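Side-chain contact in GlcNAc Inducible Gene 2, GIG2 (Candida albicans, PDB 6AKZ), which binds an iron ion and is probably an oxygenase of the DUF1479 (Gig2-like) family, encoded by a GlcNAc-inducible gene: residues Glu30-Val35 against Tyr303-Ile308. Sequence-based numbering, arbitrary orientation.
Sequences ENVKQV and YEIDLI
Ile305 and Leu307 touch Val32, and between them Asp306 OD2 is gripped by three groups. It forms a salt bridge with Lys23 NZ of helix 18-26 and hydrogen bonds with Trp292 NE1 and Thr309 OG1. The other oxygen, Asp306 OD1, accepts from Ile308 N at 3.0 Å. The N-H...O angle is 158°, but the donor lies well above the carboxylate plane, 49° out of it. These bonds together should fix the rotation of the carboxylate.

The contact itself is wholly apolar. Val32, in the first turn of helix 32-56, splits its two methyls between two loop residues. Val32 CG1 lies anti to the backbone N (chi1 162°) and meets Ile305 CG2 at 3.7 Å, with the two side chains crossing at a slant. Val32 CG2 meets Leu307 CD1 tip to tip at 3.5 Å, which is tight for two methyls. One turn on, Val35 CG1 only grazes Ile305 CD1 at 4.5 Å. Three residues apart on the helix, Val32 and Val35 both point toward the loop. Val35 N bonds to Asn31 O in the backbone. The side chain of Ile305 also touches Phe291, and that of Leu307 touches Phe290.

The patch is partly buried and away from the iron site. It is plain helix-to-loop packing, joining the start of helix 32-56 to the loop between helix 278-287 and strand 322-323, where Asp306 forms an Asx turn.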
ATOM      1  N   GLU A  30      -2.903 -21.190  25.400  1.00 30.49           N
ATOM      2  CA  GLU A  30      -2.144 -22.381  24.913  1.00 38.14           C
ATOM      3  C   GLU A  30      -1.026 -22.103  23.899  1.00 35.76           C
ATOM      4  O   GLU A  30      -0.194 -22.986  23.607  1.00 34.90           O
ATOM      5  CB  GLU A  30      -3.098 -23.394  24.263  1.00 39.25           C
ATOM      6  CG  GLU A  30      -4.040 -22.796  23.232  1.00 44.68           C
ATOM      7  CD  GLU A  30      -5.346 -22.284  23.820  1.00 50.49           C
ATOM      8  OE1 GLU A  30      -5.335 -21.709  24.936  1.00 60.40           O
ATOM      9  OE2 GLU A  30      -6.389 -22.419  23.149  1.00 63.00           O
ATOM     10  N   ASN A  31      -1.039 -20.925  23.285  1.00 37.46           N
ATOM     11  CA  ASN A  31       0.026 -20.584  22.327  1.00 36.05           C
ATOM     12  C   ASN A  31       1.095 -19.625  22.872  1.00 35.27           C
ATOM     13  O   ASN A  31       2.071 -19.337  22.155  1.00 30.13           O
ATOM     14  CB  ASN A  31      -0.612 -20.047  21.048  1.00 34.28           C
ATOM     15  CG  ASN A  31      -1.356 -21.121  20.242  1.00 35.97           C
ATOM     16  OD1 ASN A  31      -1.009 -22.311  20.230  1.00 40.56           O
ATOM     17  ND2 ASN A  31      -2.385 -20.681  19.543  1.00 31.27           N
ATOM     18  N   VAL A  32       0.963 -19.191  24.135  1.00 32.00           N
ATOM     19  CA  VAL A  32       1.832 -18.193  24.698  1.00 33.20           C
ATOM     20  C   VAL A  32       3.287 -18.631  24.733  1.00 35.04           C
ATOM     21  O   VAL A  32       4.172 -17.806  24.463  1.00 36.71           O
ATOM     22  CB  VAL A  32       1.354 -17.746  26.107  1.00 36.35           C
ATOM     23  CG1 VAL A  32       2.454 -17.059  26.893  1.00 37.76           C
ATOM     24  CG2 VAL A  32       0.129 -16.840  25.975  1.00 36.67           C
ATOM     25  N   LYS A  33       3.537 -19.905  25.028  1.00 31.09           N
ATOM     26  CA  LYS A  33       4.904 -20.401  25.112  1.00 32.70           C
ATOM     27  C   LYS A  33       5.559 -20.410  23.750  1.00 30.51           C
ATOM     28  O   LYS A  33       6.650 -19.942  23.606  1.00 29.88           O
ATOM     29  CB  LYS A  33       4.979 -21.803  25.725  1.00 36.12           C
ATOM     30  CG  LYS A  33       4.806 -21.809  27.235  1.00 40.19           C
ATOM     31  CD  LYS A  33       5.280 -23.129  27.845  1.00 40.38           C
ATOM     32  CE  LYS A  33       4.467 -23.541  29.076  1.00 44.76           C
ATOM     33  NZ  LYS A  33       4.488 -22.473  30.122  1.00 46.74           N
ATOM     34  N   GLN A  34       4.880 -21.027  22.788  1.00 31.97           N
ATOM     35  CA  GLN A  34       5.231 -21.025  21.358  1.00 29.82           C
ATOM     36  C   GLN A  34       5.450 -19.630  20.733  1.00 24.72           C
ATOM     37  O   GLN A  34       6.366 -19.478  19.920  1.00 23.33           O
ATOM     38  CB  GLN A  34       4.110 -21.704  20.581  1.00 36.37           C
ATOM     39  CG  GLN A  34       4.201 -23.227  20.538  1.00 46.44           C
ATOM     40  CD  GLN A  34       2.916 -23.865  20.001  1.00 54.26           C
ATOM     41  OE1 GLN A  34       1.870 -23.214  19.869  1.00 62.18           O
ATOM     42  NE2 GLN A  34       3.004 -25.140  19.665  1.00 61.43           N
ATOM     43  N   VAL A  35       4.580 -18.683  21.045  1.00 23.18           N
ATOM     44  CA  VAL A  35       4.736 -17.308  20.577  1.00 22.57           C
ATOM     45  C   VAL A  35       6.043 -16.680  21.138  1.00 24.15           C
ATOM     46  O   VAL A  35       6.860 -16.147  20.387  1.00 21.65           O
ATOM     47  CB  VAL A  35       3.552 -16.408  20.925  1.00 22.09           C
ATOM     48  CG1 VAL A  35       3.896 -14.993  20.498  1.00 22.86           C
ATOM     49  CG2 VAL A  35       2.269 -16.908  20.208  1.00 20.73           C
ATOM     50  N   TYR A 303      13.293 -11.816  27.214  1.00 32.22           N
ATOM     51  CA  TYR A 303      11.933 -11.303  26.880  1.00 29.79           C
ATOM     52  C   TYR A 303      10.836 -12.168  27.495  1.00 27.54           C
ATOM     53  O   TYR A 303      10.945 -13.375  27.491  1.00 27.83           O
ATOM     54  CB  TYR A 303      11.691 -11.281  25.333  1.00 25.31           C
ATOM     55  CG  TYR A 303      12.321 -10.102  24.673  1.00 22.45           C
ATOM     56  CD1 TYR A 303      11.649  -8.908  24.578  1.00 20.84           C
ATOM     57  CD2 TYR A 303      13.608 -10.188  24.177  1.00 24.64           C
ATOM     58  CE1 TYR A 303      12.247  -7.812  23.983  1.00 23.41           C
ATOM     59  CE2 TYR A 303      14.226  -9.114  23.572  1.00 25.94           C
ATOM     60  CZ  TYR A 303      13.557  -7.956  23.445  1.00 21.21           C
ATOM     61  OH  TYR A 303      14.224  -6.889  22.861  1.00 22.18           O
ATOM     62  N   GLU A 304       9.766 -11.531  27.934  1.00 29.05           N
ATOM     63  CA  GLU A 304       8.565 -12.224  28.397  1.00 33.28           C
ATOM     64  C   GLU A 304       7.347 -11.499  27.897  1.00 29.94           C
ATOM     65  O   GLU A 304       7.289 -10.294  27.896  1.00 27.72           O
ATOM     66  CB  GLU A 304       8.512 -12.250  29.939  1.00 39.70           C
ATOM     67  CG  GLU A 304       9.598 -13.146  30.517  1.00 45.82           C
ATOM     68  CD  GLU A 304       9.591 -13.171  32.032  1.00 50.58           C
ATOM     69  OE1 GLU A 304      10.073 -12.184  32.613  1.00 56.09           O
ATOM     70  OE2 GLU A 304       9.094 -14.163  32.619  1.00 51.56           O
ATOM     71  N   ILE A 305       6.329 -12.262  27.568  1.00 32.56           N
ATOM     72  CA  ILE A 305       5.131 -11.739  26.946  1.00 31.63           C
ATOM     73  C   ILE A 305       4.369 -10.839  27.863  1.00 34.27           C
ATOM     74  O   ILE A 305       4.376 -11.056  29.081  1.00 43.93           O
ATOM     75  CB  ILE A 305       4.254 -12.898  26.415  1.00 32.45           C
ATOM     76  CG1 ILE A 305       3.235 -12.362  25.415  1.00 29.01           C
ATOM     77  CG2 ILE A 305       3.560 -13.622  27.565  1.00 32.88           C
ATOM     78  CD1 ILE A 305       2.692 -13.433  24.505  1.00 27.56           C
ATOM     79  N   ASP A 306       3.781  -9.795  27.308  1.00 29.79           N
ATOM     80  CA  ASP A 306       2.912  -8.879  27.999  1.00 32.82           C
ATOM     81  C   ASP A 306       1.505  -9.028  27.391  1.00 35.02           C
ATOM     82  O   ASP A 306       1.212  -8.450  26.320  1.00 33.95           O
ATOM     83  CB  ASP A 306       3.349  -7.408  27.826  1.00 34.65           C
ATOM     84  CG  ASP A 306       2.243  -6.403  28.241  1.00 38.20           C
ATOM     85  OD1 ASP A 306       1.477  -6.729  29.172  1.00 39.68           O
ATOM     86  OD2 ASP A 306       2.096  -5.311  27.631  1.00 42.56           O
ATOM     87  N   LEU A 307       0.624  -9.743  28.104  1.00 33.50           N
ATOM     88  CA  LEU A 307      -0.732  -9.915  27.648  1.00 34.63           C
ATOM     89  C   LEU A 307      -1.716  -9.014  28.326  1.00 36.89           C
ATOM     90  O   LEU A 307      -2.908  -9.138  28.083  1.00 43.34           O
ATOM     91  CB  LEU A 307      -1.128 -11.369  27.789  1.00 34.26           C
ATOM     92  CG  LEU A 307      -0.401 -12.277  26.784  1.00 34.52           C
ATOM     93  CD1 LEU A 307      -0.445 -13.693  27.297  1.00 39.07           C
ATOM     94  CD2 LEU A 307      -0.958 -12.266  25.360  1.00 25.87           C
ATOM     95  N   ILE A 308      -1.227  -8.037  29.090  1.00 36.78           N
ATOM     96  CA  ILE A 308      -2.092  -7.246  29.960  1.00 40.38           C
ATOM     97  C   ILE A 308      -2.166  -5.773  29.600  1.00 38.06           C
ATOM     98  O   ILE A 308      -3.270  -5.282  29.436  1.00 41.04           O
ATOM     99  CB  ILE A 308      -1.698  -7.369  31.475  1.00 41.41           C
ATOM    100  CG1 ILE A 308      -1.507  -8.836  31.904  1.00 43.23           C
ATOM    101  CG2 ILE A 308      -2.733  -6.680  32.347  1.00 41.30           C
ATOM    102  CD1 ILE A 308      -2.669  -9.775  31.606  1.00 44.89           C
TER